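Local coordinates for pre-crRNA processing endonuclease (PDB 3VZH), which probably cuts CRISPR precursor transcripts into guide RNAs, as a Cas5d-type endoribonuclease of the Cas5 family in microbial antiviral defence, at residues S32-P37 with G171-S176; Y10-G15 with D94-I99; K52-N57 with K110-D115; R17-N22 with T141-G146. All blocks are in the same frame, centred on the assembly; numbering follows the deposited sequence.

Interaction 1 of 4, residues S32-P37 with G171-S176; sequences SSYSVP and GIMFHS
M173 lays its terminal methyl over one face of the Y34 ring, CE standing 3.7 Å from the ring centroid and 25° off the ring normal, displaced toward CG. The sulfur follows more obliquely, with M173 SD 4.8 Å from the same centroid, so the pair is a Met-aromatic contact whose closest part is a CH-pi touch by the methyl. An unbranched, flexible methionine suits this place: its chain runs straight at chi2 and bends at chi3 (68°), which turns CE back onto the tyrosine. V36 touches the sulfur itself, its CG2 lying 3.9 Å from M173 SD.

The far end of the tyrosine reaches strand 173-178. There the backbone N of F174 donates an almost straight bond (177°) to Y34 OH, 3.0 Å long, and a water lying in the plane of the ring links Y34 OH to I172 O. The backbone of Y34 pairs with that of F20, and that of M173 with T192 of strand 188-197. A phenol suits such a site because one residue supplies both an apolar face and a polar tip: the hydroxyl satisfies a strand N-H while one ring face receives the methionine methyl, joining the loop before helix 39-49 to the strand.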
loop_
_atom_site.group_PDB
_atom_site.type_symbol
_atom_site.label_atom_id
_atom_site.label_comp_id
_atom_site.label_asym_id
_atom_site.label_seq_id
_atom_site.Cartn_x
_atom_site.Cartn_y
_atom_site.Cartn_z
ATOM N N SER A 32 6.669 4.691 16.898
ATOM C CA SER A 32 5.907 3.476 17.077
ATOM C C SER A 32 5.159 3.238 15.776
ATOM O O SER A 32 4.871 4.163 15.052
ATOM C CB SER A 32 4.955 3.589 18.275
ATOM O OG SER A 32 4.004 4.626 18.091
ATOM N N SER A 33 4.906 1.988 15.446
ATOM C CA SER A 33 4.131 1.751 14.253
ATOM C C SER A 33 2.619 1.991 14.496
ATOM O O SER A 33 2.135 1.737 15.575
ATOM C CB SER A 33 4.400 0.298 13.796
ATOM O OG SER A 33 3.853 0.112 12.546
ATOM N N TYR A 34 1.891 2.448 13.469
ATOM C CA TYR A 34 0.444 2.233 13.380
ATOM C C TYR A 34 0.249 0.774 13.403
ATOM O O TYR A 34 1.189 -0.001 13.110
ATOM C CB TYR A 34 -0.048 2.735 12.012
ATOM C CG TYR A 34 -0.216 4.254 11.927
ATOM C CD1 TYR A 34 -1.120 4.922 12.781
ATOM C CD2 TYR A 34 0.480 4.996 10.958
ATOM C CE1 TYR A 34 -1.298 6.340 12.708
ATOM C CE2 TYR A 34 0.308 6.418 10.873
ATOM C CZ TYR A 34 -0.595 7.060 11.721
ATOM O OH TYR A 34 -0.807 8.437 11.601
ATOM N N SER A 35 -0.984 0.365 13.695
ATOM C CA SER A 35 -1.252 -1.045 13.775
ATOM C C SER A 35 -1.401 -1.717 12.436
ATOM O O SER A 35 -1.464 -2.948 12.379
ATOM C CB SER A 35 -2.610 -1.245 14.523
ATOM O OG SER A 35 -2.577 -0.652 15.810
ATOM N N VAL A 36 -1.590 -0.932 11.377
ATOM C CA VAL A 36 -1.765 -1.500 10.047
ATOM C C VAL A 36 -1.045 -0.546 9.063
ATOM O O VAL A 36 -0.669 0.567 9.425
ATOM C CB VAL A 36 -3.269 -1.664 9.661
ATOM C CG1 VAL A 36 -4.011 -2.578 10.659
ATOM C CG2 VAL A 36 -3.938 -0.321 9.661
ATOM N N PRO A 37 -0.860 -0.976 7.793
ATOM C CA PRO A 37 -0.166 -0.040 6.879
ATOM C C PRO A 37 -0.924 1.258 6.558
ATOM O O PRO A 37 -2.148 1.300 6.648
ATOM C CB PRO A 37 0.084 -0.863 5.604
ATOM C CG PRO A 37 -0.414 -2.278 5.894
ATOM C CD PRO A 37 -1.293 -2.218 7.126
ATOM N N GLY A 171 -9.153 4.743 14.134
ATOM C CA GLY A 171 -9.042 6.222 14.431
ATOM C C GLY A 171 -8.389 6.907 13.280
ATOM O O GLY A 171 -8.242 6.340 12.203
ATOM N N ILE A 172 -7.878 8.111 13.513
ATOM C CA ILE A 172 -7.362 8.872 12.411
ATOM C C ILE A 172 -5.942 8.432 12.063
ATOM O O ILE A 172 -5.066 8.368 12.930
ATOM C CB ILE A 172 -7.279 10.364 12.812
ATOM C CG1 ILE A 172 -8.642 10.864 13.289
ATOM C CG2 ILE A 172 -6.902 11.188 11.592
ATOM C CD1 ILE A 172 -9.742 10.809 12.230
ATOM N N MET A 173 -5.693 8.114 10.803
ATOM C CA MET A 173 -4.366 7.661 10.339
ATOM C C MET A 173 -3.905 8.567 9.231
ATOM O O MET A 173 -4.718 8.999 8.374
ATOM C CB MET A 173 -4.489 6.225 9.762
ATOM C CG MET A 173 -4.553 5.209 10.895
ATOM S SD MET A 173 -4.454 3.471 10.324
ATOM C CE MET A 173 -2.741 3.612 9.784
ATOM N N PHE A 174 -2.613 8.852 9.194
ATOM C CA PHE A 174 -2.001 9.384 7.974
ATOM C C PHE A 174 -2.444 8.566 6.753
ATOM O O PHE A 174 -2.467 7.320 6.785
ATOM C CB PHE A 174 -0.488 9.398 8.122
ATOM C CG PHE A 174 0.231 9.914 6.927
ATOM C CD1 PHE A 174 1.000 9.049 6.161
ATOM C CD2 PHE A 174 0.145 11.251 6.548
ATOM C CE1 PHE A 174 1.670 9.511 5.014
ATOM C CE2 PHE A 174 0.835 11.733 5.421
ATOM C CZ PHE A 174 1.603 10.848 4.649
ATOM N N HIS A 175 -2.855 9.275 5.687
ATOM C CA HIS A 175 -3.275 8.647 4.440
ATOM C C HIS A 175 -2.150 8.815 3.438
ATOM O O HIS A 175 -1.545 7.834 3.029
ATOM C CB HIS A 175 -4.506 9.374 3.923
ATOM C CG HIS A 175 -5.086 8.829 2.630
ATOM N ND1 HIS A 175 -4.626 9.194 1.410
ATOM C CD2 HIS A 175 -6.188 7.979 2.403
ATOM C CE1 HIS A 175 -5.386 8.579 0.453
ATOM N NE2 HIS A 175 -6.352 7.875 1.074
ATOM N N SER A 176 -1.858 10.055 3.040
ATOM C CA SER A 176 -0.785 10.312 2.074
ATOM C C SER A 176 -0.512 11.785 1.948
ATOM O O SER A 176 -1.260 12.607 2.479
ATOM C CB SER A 176 -1.120 9.724 0.691
ATOM O OG SER A 176 -2.432 10.046 0.270
HETATM O O HOH W 1 -2.599 9.600 13.049
#

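Interaction 2 of 4, residues Y10-G15 with D94-I99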
loop_
_atom_site.group_PDB
_atom_site.type_symbol
_atom_site.label_atom_id
_atom_site.label_comp_id
_atom_site.label_asym_id
_atom_site.label_seq_id
_atom_site.Cartn_x
_atom_site.Cartn_y
_atom_site.Cartn_z
ATOM N N TYR A 10 -3.113 -8.182 -7.705
ATOM C CA TYR A 10 -3.164 -8.647 -6.295
ATOM C C TYR A 10 -1.803 -9.178 -5.924
ATOM O O TYR A 10 -1.171 -9.943 -6.716
ATOM C CB TYR A 10 -4.162 -9.846 -6.259
ATOM C CG TYR A 10 -5.553 -9.462 -6.742
ATOM C CD1 TYR A 10 -6.493 -8.956 -5.814
ATOM C CD2 TYR A 10 -5.909 -9.569 -8.047
ATOM C CE1 TYR A 10 -7.732 -8.604 -6.213
ATOM C CE2 TYR A 10 -7.199 -9.219 -8.459
ATOM C CZ TYR A 10 -8.050 -8.690 -7.507
ATOM O OH TYR A 10 -9.358 -8.341 -7.797
ATOM N N VAL A 11 -1.317 -8.841 -4.715
ATOM C CA VAL A 11 -0.020 -9.313 -4.293
ATOM C C VAL A 11 -0.089 -9.640 -2.850
ATOM O O VAL A 11 -0.906 -9.010 -2.094
ATOM C CB VAL A 11 1.117 -8.293 -4.469
ATOM C CG1 VAL A 11 1.507 -8.169 -5.929
ATOM C CG2 VAL A 11 0.711 -6.954 -3.886
ATOM N N ARG A 12 0.695 -10.624 -2.451
ATOM C CA ARG A 12 0.872 -10.952 -1.020
ATOM C C ARG A 12 2.218 -10.361 -0.586
ATOM O O ARG A 12 3.272 -10.692 -1.187
ATOM C CB ARG A 12 0.924 -12.451 -0.891
ATOM C CG ARG A 12 1.076 -12.955 0.583
ATOM C CD ARG A 12 0.930 -14.475 0.561
ATOM N NE ARG A 12 0.734 -14.985 1.911
ATOM C CZ ARG A 12 1.698 -15.165 2.799
ATOM N NH1 ARG A 12 2.962 -14.812 2.514
ATOM N NH2 ARG A 12 1.422 -15.704 4.006
ATOM N N VAL A 13 2.228 -9.533 0.454
ATOM C CA VAL A 13 3.472 -8.982 0.935
ATOM C C VAL A 13 3.611 -9.413 2.380
ATOM O O VAL A 13 2.631 -9.251 3.187
ATOM C CB VAL A 13 3.418 -7.436 0.910
ATOM C CG1 VAL A 13 4.772 -6.857 1.295
ATOM C CG2 VAL A 13 3.018 -6.889 -0.493
ATOM N N SER A 14 4.788 -9.918 2.726
ATOM C CA SER A 14 5.044 -10.424 4.104
ATOM C C SER A 14 6.380 -9.959 4.651
ATOM O O SER A 14 7.261 -9.554 3.891
ATOM C CB SER A 14 4.900 -11.924 4.114
ATOM O OG SER A 14 5.926 -12.529 3.303
ATOM N N GLY A 15 6.545 -9.993 5.989
ATOM C CA GLY A 15 7.837 -9.567 6.536
ATOM C C GLY A 15 7.811 -9.897 8.008
ATOM O O GLY A 15 6.742 -9.938 8.642
ATOM N N ASP A 94 5.721 -10.160 12.295
ATOM C CA ASP A 94 5.106 -11.289 11.556
ATOM C C ASP A 94 3.805 -10.899 10.777
ATOM O O ASP A 94 2.695 -11.290 11.095
ATOM C CB ASP A 94 4.879 -12.457 12.515
ATOM C CG ASP A 94 4.577 -13.722 11.794
ATOM O OD1 ASP A 94 4.624 -13.713 10.570
ATOM O OD2 ASP A 94 4.147 -14.721 12.396
ATOM N N VAL A 95 3.962 -10.021 9.793
ATOM C CA VAL A 95 2.857 -9.358 9.060
ATOM C C VAL A 95 2.689 -10.040 7.719
ATOM O O VAL A 95 3.717 -10.497 7.101
ATOM C CB VAL A 95 3.085 -7.833 8.906
ATOM C CG1 VAL A 95 3.175 -7.183 10.324
ATOM C CG2 VAL A 95 4.336 -7.503 8.033
ATOM N N VAL A 96 1.398 -10.200 7.298
ATOM C CA VAL A 96 1.039 -10.625 5.923
ATOM C C VAL A 96 -0.059 -9.677 5.452
ATOM O O VAL A 96 -1.009 -9.432 6.152
ATOM C CB VAL A 96 0.483 -12.059 5.907
ATOM C CG1 VAL A 96 -0.104 -12.308 4.527
ATOM C CG2 VAL A 96 1.533 -13.149 6.239
ATOM N N TYR A 97 0.078 -9.077 4.270
ATOM C CA TYR A 97 -0.926 -8.105 3.752
ATOM C C TYR A 97 -1.169 -8.484 2.325
ATOM O O TYR A 97 -0.169 -8.780 1.557
ATOM C CB TYR A 97 -0.353 -6.694 3.729
ATOM C CG TYR A 97 0.016 -6.197 5.102
ATOM C CD1 TYR A 97 -0.961 -6.055 6.094
ATOM C CD2 TYR A 97 1.310 -5.864 5.398
ATOM C CE1 TYR A 97 -0.588 -5.622 7.394
ATOM C CE2 TYR A 97 1.683 -5.429 6.666
ATOM C CZ TYR A 97 0.711 -5.296 7.641
ATOM O OH TYR A 97 1.102 -4.855 8.892
ATOM N N LEU A 98 -2.435 -8.564 1.922
ATOM C CA LEU A 98 -2.706 -8.773 0.528
ATOM C C LEU A 98 -3.177 -7.408 0.008
ATOM O O LEU A 98 -4.121 -6.760 0.612
ATOM C CB LEU A 98 -3.804 -9.875 0.361
ATOM C CG LEU A 98 -3.611 -11.086 1.252
ATOM C CD1 LEU A 98 -4.754 -12.033 0.891
ATOM C CD2 LEU A 98 -2.280 -11.812 0.972
ATOM N N ILE A 99 -2.599 -6.939 -1.105
ATOM C CA ILE A 99 -2.885 -5.606 -1.601
ATOM C C ILE A 99 -3.625 -5.823 -2.953
ATOM O O ILE A 99 -3.142 -6.570 -3.811
ATOM C CB ILE A 99 -1.570 -4.821 -1.875
ATOM C CG1 ILE A 99 -0.676 -4.821 -0.613
ATOM C CG2 ILE A 99 -1.854 -3.358 -2.270
ATOM C CD1 ILE A 99 0.706 -4.151 -0.806
#
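V13 and Y97 form the middle of a ladder of six backbone hydrogen bonds: V13 N gives its hydrogen to Y97 O at 2.7 Å and 174°, and Y97 N returns one to V13 O at 2.8 Å. Two further hydrogen-bonded pairs, V11 with I99 and G15 with V95, extend the ladder in both directions. Between them lie the non-hydrogen-bonded pairs R12 with L98 and S14 with V96, with CA-H...O contacts such as L98 CA to V11 O at 3.2 Å.

The two strands run antiparallel, 163° between their directions and 4.7 Å apart at closest approach. Strand 9-15 also pairs with strand 147-150, and strand 95-105 with strand 55-64, so both are inner strands of the antiparallel sheet of this RRM-like Cas5 protein.

On the face carrying V11, V13, Y97 and I99, the valines and the isoleucine pack through apolar atoms. V11 CG2 rests 3.7 Å from I99 CB, while the extended isoleucine sends CD1 to 3.6 Å from V13 CG2. Beta-branched residues suit an extended backbone, and here they offer a compact surface to helix 39-49, whose I45 touches V13 and I99.

The other face carries R12, which leaves with CG anti to the backbone N (chi1 -179°) and stays extended as far as NE. Its methylenes lie across L98, with CG 3.6 Å from L98 CD2. V96 CG1 lies against one face of the guanidinium, and V96 CG2 is 3.4 Å from R12 NH2. Arginine fits this partly exposed margin because its aliphatic stem can cover leucine while its flat guanidinium lies against valine.

Interaction 3 of 4, residues K52-N57 with K110-D115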
loop_
_atom_site.group_PDB
_atom_site.type_symbol
_atom_site.label_atom_id
_atom_site.label_comp_id
_atom_site.label_asym_id
_atom_site.label_seq_id
_atom_site.Cartn_x
_atom_site.Cartn_y
_atom_site.Cartn_z
ATOM N N LYS A 52 6.541 3.453 -13.415
ATOM C CA LYS A 52 6.902 4.289 -14.598
ATOM C C LYS A 52 6.211 5.615 -14.436
ATOM O O LYS A 52 5.103 5.652 -13.883
ATOM C CB LYS A 52 6.450 3.604 -15.912
ATOM C CG LYS A 52 7.226 2.383 -16.320
ATOM C CD LYS A 52 8.618 2.661 -16.732
ATOM C CE LYS A 52 8.638 2.996 -18.211
ATOM N NZ LYS A 52 9.960 3.435 -18.707
ATOM N N PRO A 53 6.831 6.718 -14.880
ATOM C CA PRO A 53 6.178 8.009 -14.791
ATOM C C PRO A 53 4.942 8.039 -15.716
ATOM O O PRO A 53 4.059 8.885 -15.565
ATOM C CB PRO A 53 7.262 8.966 -15.306
ATOM C CG PRO A 53 8.172 8.107 -16.149
ATOM C CD PRO A 53 8.184 6.796 -15.442
ATOM N N THR A 54 4.815 7.042 -16.575
ATOM C CA THR A 54 3.676 7.015 -17.536
ATOM C C THR A 54 2.349 6.753 -16.830
ATOM O O THR A 54 1.307 7.239 -17.282
ATOM C CB THR A 54 3.863 5.854 -18.534
ATOM O OG1 THR A 54 5.157 6.002 -19.155
ATOM C CG2 THR A 54 2.873 5.986 -19.692
ATOM N N PHE A 55 2.402 5.957 -15.748
ATOM C CA PHE A 55 1.181 5.670 -15.013
ATOM C C PHE A 55 1.357 5.887 -13.492
ATOM O O PHE A 55 2.497 6.164 -12.981
ATOM C CB PHE A 55 0.715 4.209 -15.346
ATOM C CG PHE A 55 1.708 3.113 -14.900
ATOM C CD1 PHE A 55 2.654 2.571 -15.840
ATOM C CD2 PHE A 55 1.697 2.598 -13.575
ATOM C CE1 PHE A 55 3.560 1.561 -15.444
ATOM C CE2 PHE A 55 2.604 1.607 -13.168
ATOM C CZ PHE A 55 3.536 1.092 -14.113
ATOM N N THR A 56 0.213 5.881 -12.823
ATOM C CA THR A 56 0.151 6.046 -11.392
ATOM C C THR A 56 -0.527 4.793 -10.817
ATOM O O THR A 56 -1.691 4.484 -11.111
ATOM C CB THR A 56 -0.774 7.215 -11.056
ATOM O OG1 THR A 56 -0.214 8.376 -11.674
ATOM C CG2 THR A 56 -0.895 7.382 -9.461
ATOM N N ASN A 57 0.168 4.144 -9.869
ATOM C CA ASN A 57 -0.474 3.008 -9.172
ATOM C C ASN A 57 -1.466 3.543 -8.104
ATOM O O ASN A 57 -1.125 4.492 -7.357
ATOM C CB ASN A 57 0.636 2.223 -8.457
ATOM C CG ASN A 57 1.476 1.431 -9.442
ATOM O OD1 ASN A 57 0.935 0.767 -10.353
ATOM N ND2 ASN A 57 2.774 1.438 -9.241
ATOM N N LYS A 110 1.721 14.238 -19.409
ATOM C CA LYS A 110 1.169 14.317 -20.767
ATOM C C LYS A 110 2.220 14.068 -21.859
ATOM O O LYS A 110 1.916 13.537 -22.924
ATOM C CB LYS A 110 0.564 15.714 -20.958
ATOM C CG LYS A 110 -0.058 16.331 -19.695
ATOM C CD LYS A 110 -1.422 16.947 -20.002
ATOM C CE LYS A 110 -2.480 16.683 -18.915
ATOM N NZ LYS A 110 -3.707 16.076 -19.529
ATOM N N ASP A 111 3.467 14.403 -21.572
ATOM C CA ASP A 111 4.526 14.185 -22.552
ATOM C C ASP A 111 4.764 12.698 -22.841
ATOM O O ASP A 111 5.435 12.373 -23.831
ATOM C CB ASP A 111 5.805 14.828 -22.039
ATOM C CG ASP A 111 6.223 14.256 -20.666
ATOM O OD1 ASP A 111 7.377 13.855 -20.536
ATOM O OD2 ASP A 111 5.403 14.184 -19.741
ATOM N N LEU A 112 4.255 11.798 -21.971
ATOM C CA LEU A 112 4.478 10.388 -22.156
ATOM C C LEU A 112 3.307 9.711 -22.803
ATOM O O LEU A 112 3.151 8.527 -22.724
ATOM C CB LEU A 112 4.787 9.704 -20.818
ATOM C CG LEU A 112 6.013 10.199 -20.112
ATOM C CD1 LEU A 112 6.136 9.421 -18.804
ATOM C CD2 LEU A 112 7.203 9.999 -21.061
ATOM N N ASN A 113 2.553 10.453 -23.584
ATOM C CA ASN A 113 1.407 9.857 -24.241
ATOM C C ASN A 113 1.731 8.632 -25.121
ATOM O O ASN A 113 0.958 7.684 -25.160
ATOM C CB ASN A 113 0.636 10.969 -25.023
ATOM C CG ASN A 113 -0.766 10.557 -25.383
ATOM O OD1 ASN A 113 -1.028 10.205 -26.526
ATOM N ND2 ASN A 113 -1.651 10.531 -24.413
ATOM N N SER A 114 2.868 8.628 -25.818
ATOM C CA SER A 114 3.211 7.488 -26.736
ATOM C C SER A 114 3.520 6.178 -26.024
ATOM O O SER A 114 3.430 5.078 -26.613
ATOM C CB SER A 114 4.358 7.890 -27.695
ATOM O OG SER A 114 5.566 8.016 -26.961
ATOM N N ASP A 115 3.778 6.302 -24.704
ATOM C CA ASP A 115 4.063 5.140 -23.843
ATOM C C ASP A 115 2.799 4.622 -23.138
ATOM O O ASP A 115 2.900 3.701 -22.303
ATOM C CB ASP A 115 5.093 5.467 -22.768
ATOM C CG ASP A 115 5.727 4.205 -22.156
ATOM O OD1 ASP A 115 6.053 3.245 -22.906
ATOM O OD2 ASP A 115 5.837 4.138 -20.908
#
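T54 gives its hydroxyl hydrogen to D115, a short bond of 2.6 Å from OG1 to OD2 that uses the anti lone pair, the one turned away from the other carboxylate oxygen. The threonine rotamer (chi1 -55°) puts OG1 anti to its own carbonyl carbon and CG2 anti to its N, so both branches face the 3-10 segment 110-115: CG2 lies 3.5 Å from D115 O. D115 meets it with CG anti to the backbone N (chi1 -162°), the two side chains crossing at about a right angle.

L112 supplies the apolar part of the contact. Its CD1 is the touching branch, 3.6 Å from both P53 CG and T54 OG1. Proline presents a rigid apolar ring to the leucine at the second position of the type I turn K52-F55, where its fixed phi suits the bend. K52, bent at chi2 and chi3, brings its CE beside D115 and leaves NZ 4.7 Å from D115 OD2, near but not in contact.

With OD1 engaged in a salt bridge to K120 of helix 118-130, D115 ties the turn before strand 55-64 to that helix. The nearby lysines and the hydroxyl donor would probably favour its charged form.

Interaction 4 of 4, residues R17-N22 with T141-G146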
loop_
_atom_site.group_PDB
_atom_site.type_symbol
_atom_site.label_atom_id
_atom_site.label_comp_id
_atom_site.label_asym_id
_atom_site.label_seq_id
_atom_site.Cartn_x
_atom_site.Cartn_y
_atom_site.Cartn_z
ATOM N N ARG A 17 9.185 -7.877 10.289
ATOM C CA ARG A 17 8.966 -6.607 10.966
ATOM C C ARG A 17 8.410 -5.566 9.989
ATOM O O ARG A 17 8.721 -5.608 8.777
ATOM C CB ARG A 17 10.307 -6.079 11.468
ATOM C CG ARG A 17 10.913 -6.978 12.569
ATOM C CD ARG A 17 10.036 -6.956 13.822
ATOM N NE ARG A 17 10.701 -7.505 15.007
ATOM C CZ ARG A 17 10.578 -8.752 15.427
ATOM N NH1 ARG A 17 9.836 -9.630 14.742
ATOM N NH2 ARG A 17 11.233 -9.124 16.547
ATOM N N ALA A 18 7.606 -4.651 10.521
ATOM C CA ALA A 18 7.068 -3.511 9.758
ATOM C C ALA A 18 7.038 -2.311 10.695
ATOM O O ALA A 18 6.918 -2.472 11.934
ATOM C CB ALA A 18 5.651 -3.797 9.201
ATOM N N LEU A 19 7.186 -1.132 10.109
ATOM C CA LEU A 19 7.129 0.117 10.878
ATOM C C LEU A 19 6.422 1.131 10.015
ATOM O O LEU A 19 7.066 1.797 9.173
ATOM C CB LEU A 19 8.522 0.642 11.252
ATOM C CG LEU A 19 8.596 1.952 12.050
ATOM C CD1 LEU A 19 7.834 1.739 13.350
ATOM C CD2 LEU A 19 10.036 2.421 12.363
ATOM N N PHE A 20 5.142 1.355 10.292
ATOM C CA PHE A 20 4.356 2.336 9.481
ATOM C C PHE A 20 4.205 3.602 10.287
ATOM O O PHE A 20 3.517 3.620 11.284
ATOM C CB PHE A 20 2.991 1.677 9.199
ATOM C CG PHE A 20 3.129 0.442 8.378
ATOM C CD1 PHE A 20 3.805 0.490 7.152
ATOM C CD2 PHE A 20 2.588 -0.776 8.781
ATOM C CE1 PHE A 20 3.979 -0.614 6.379
ATOM C CE2 PHE A 20 2.758 -1.897 7.957
ATOM C CZ PHE A 20 3.432 -1.797 6.764
ATOM N N THR A 21 4.871 4.686 9.917
ATOM C CA THR A 21 4.782 5.828 10.829
ATOM C C THR A 21 3.902 6.962 10.232
ATOM O O THR A 21 3.393 6.880 9.076
ATOM C CB THR A 21 6.185 6.359 11.129
ATOM O OG1 THR A 21 6.805 6.630 9.871
ATOM C CG2 THR A 21 6.967 5.261 11.832
ATOM N N ASN A 22 3.797 8.034 11.015
ATOM C CA ASN A 22 3.098 9.232 10.638
ATOM C C ASN A 22 4.173 10.282 10.384
ATOM O O ASN A 22 4.768 10.740 11.341
ATOM C CB ASN A 22 2.195 9.692 11.794
ATOM C CG ASN A 22 1.678 11.116 11.610
ATOM O OD1 ASN A 22 1.794 11.708 10.530
ATOM N ND2 ASN A 22 1.126 11.675 12.668
ATOM N N THR A 141 9.718 1.112 6.538
ATOM C CA THR A 141 11.074 1.620 6.747
ATOM C C THR A 141 12.195 0.726 6.199
ATOM O O THR A 141 11.992 -0.477 6.068
ATOM C CB THR A 141 11.284 1.816 8.257
ATOM O OG1 THR A 141 12.450 2.586 8.464
ATOM C CG2 THR A 141 11.450 0.479 8.922
ATOM N N ARG A 142 13.396 1.284 5.924
ATOM C CA ARG A 142 14.483 0.514 5.260
ATOM C C ARG A 142 15.030 -0.718 5.973
ATOM O O ARG A 142 15.572 -1.621 5.325
ATOM C CB ARG A 142 15.638 1.401 4.739
ATOM C CG ARG A 142 15.782 1.491 3.210
ATOM C CD ARG A 142 16.553 2.732 2.743
ATOM N NE ARG A 142 17.274 2.584 1.453
ATOM C CZ ARG A 142 16.705 2.662 0.235
ATOM N NH1 ARG A 142 15.410 2.887 0.098
ATOM N NH2 ARG A 142 17.435 2.515 -0.860
ATOM N N GLU A 143 14.889 -0.805 7.292
ATOM C CA GLU A 143 15.422 -1.995 7.973
ATOM C C GLU A 143 14.444 -3.159 7.956
ATOM O O GLU A 143 14.755 -4.221 8.476
ATOM C CB GLU A 143 15.867 -1.686 9.417
ATOM C CG GLU A 143 14.740 -1.441 10.430
ATOM C CD GLU A 143 14.264 0.008 10.470
ATOM O OE1 GLU A 143 14.551 0.793 9.524
ATOM O OE2 GLU A 143 13.569 0.372 11.442
ATOM N N CYS A 144 13.295 -2.976 7.301
ATOM C CA CYS A 144 12.247 -3.931 7.388
ATOM C C CYS A 144 12.037 -4.464 5.988
ATOM O O CYS A 144 11.236 -3.928 5.255
ATOM C CB CYS A 144 10.951 -3.241 7.924
ATOM S SG CYS A 144 11.071 -2.678 9.680
ATOM N N LEU A 145 12.735 -5.546 5.629
ATOM C CA LEU A 145 12.633 -6.119 4.285
ATOM C C LEU A 145 11.321 -6.847 4.155
ATOM O O LEU A 145 10.961 -7.573 5.067
ATOM C CB LEU A 145 13.736 -7.174 4.058
ATOM C CG LEU A 145 15.207 -6.738 3.980
ATOM C CD1 LEU A 145 15.304 -5.510 3.072
ATOM C CD2 LEU A 145 15.863 -6.515 5.360
ATOM N N GLY A 146 10.620 -6.636 3.039
ATOM C CA GLY A 146 9.379 -7.358 2.749
ATOM C C GLY A 146 9.625 -8.321 1.609
ATOM O O GLY A 146 10.599 -8.212 0.851
HETATM O O HOH W 2 10.750 -7.137 7.813
#
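R17 and C144 meet first, where the backbones approach to 5.5 Å between CA atoms. The cysteine turns its side chain to the arginine's main chain and stem: C144 CB lies 3.4 Å from R17 O, and SG is 3.9 Å from R17 CB. With chi2 bent at -65°, the rest of the arginine leads its guanidinium away. A water joins the backbones here, accepting from R17 N and donating to L145 O at 2.8 Å.

A18 follows with its methyl turned from the loop, so its share is mostly backbone: its N is 4.1 Å from C144 SG. A small, weakly polar thiol suits a buried spot against so much main chain.

L19 then points back to the loop. Its CB packs 3.7 Å from T141 CG2, while CD2 comes equally near, 4.2 Å, to that methyl and to E143 OE2. In T141 the hydroxyl is anti to the backbone N (chi1 -167°), which places CG2 between N and the carbonyl carbon, facing the leucine; OG1 donates to E143 OE1, 3.0 Å away, from above the carboxylate plane. Together with C144 N to T141 O, this bond braces the type I turn T141-C144. E143 OE2 is hydrogen-bonded to the hydroxyl of Y91.

The turn lies over the face of strand 17-18 that carries R17, with L19 just beyond it and Y91 of the paired strand 88-93 touching both L19 and C144.

Overall arrangement
Interactions 1, 2 and 4 form one connected group, and interaction 3 stands apart. F20, within 17-22, joins the first and last: its N is 2.9 Å from S33 OG, a probable hydrogen bond, and its ring packs on P37. Interaction 2 meets both, through P37 CD 3.5 Å from Y97 CE1 and Y97 OH 3.5 Å from F20 CE2. Centres within the group are 12 to 16 Å apart. Interaction 3 lies 27 to 30 Å from the other centres, across the chain's centre from interactions 1 and 2, yet it shares their large antiparallel sheet through strand 55-64, the neighbour of strand 95-105. No RNA or other ligand marks a catalytic site among these contacts.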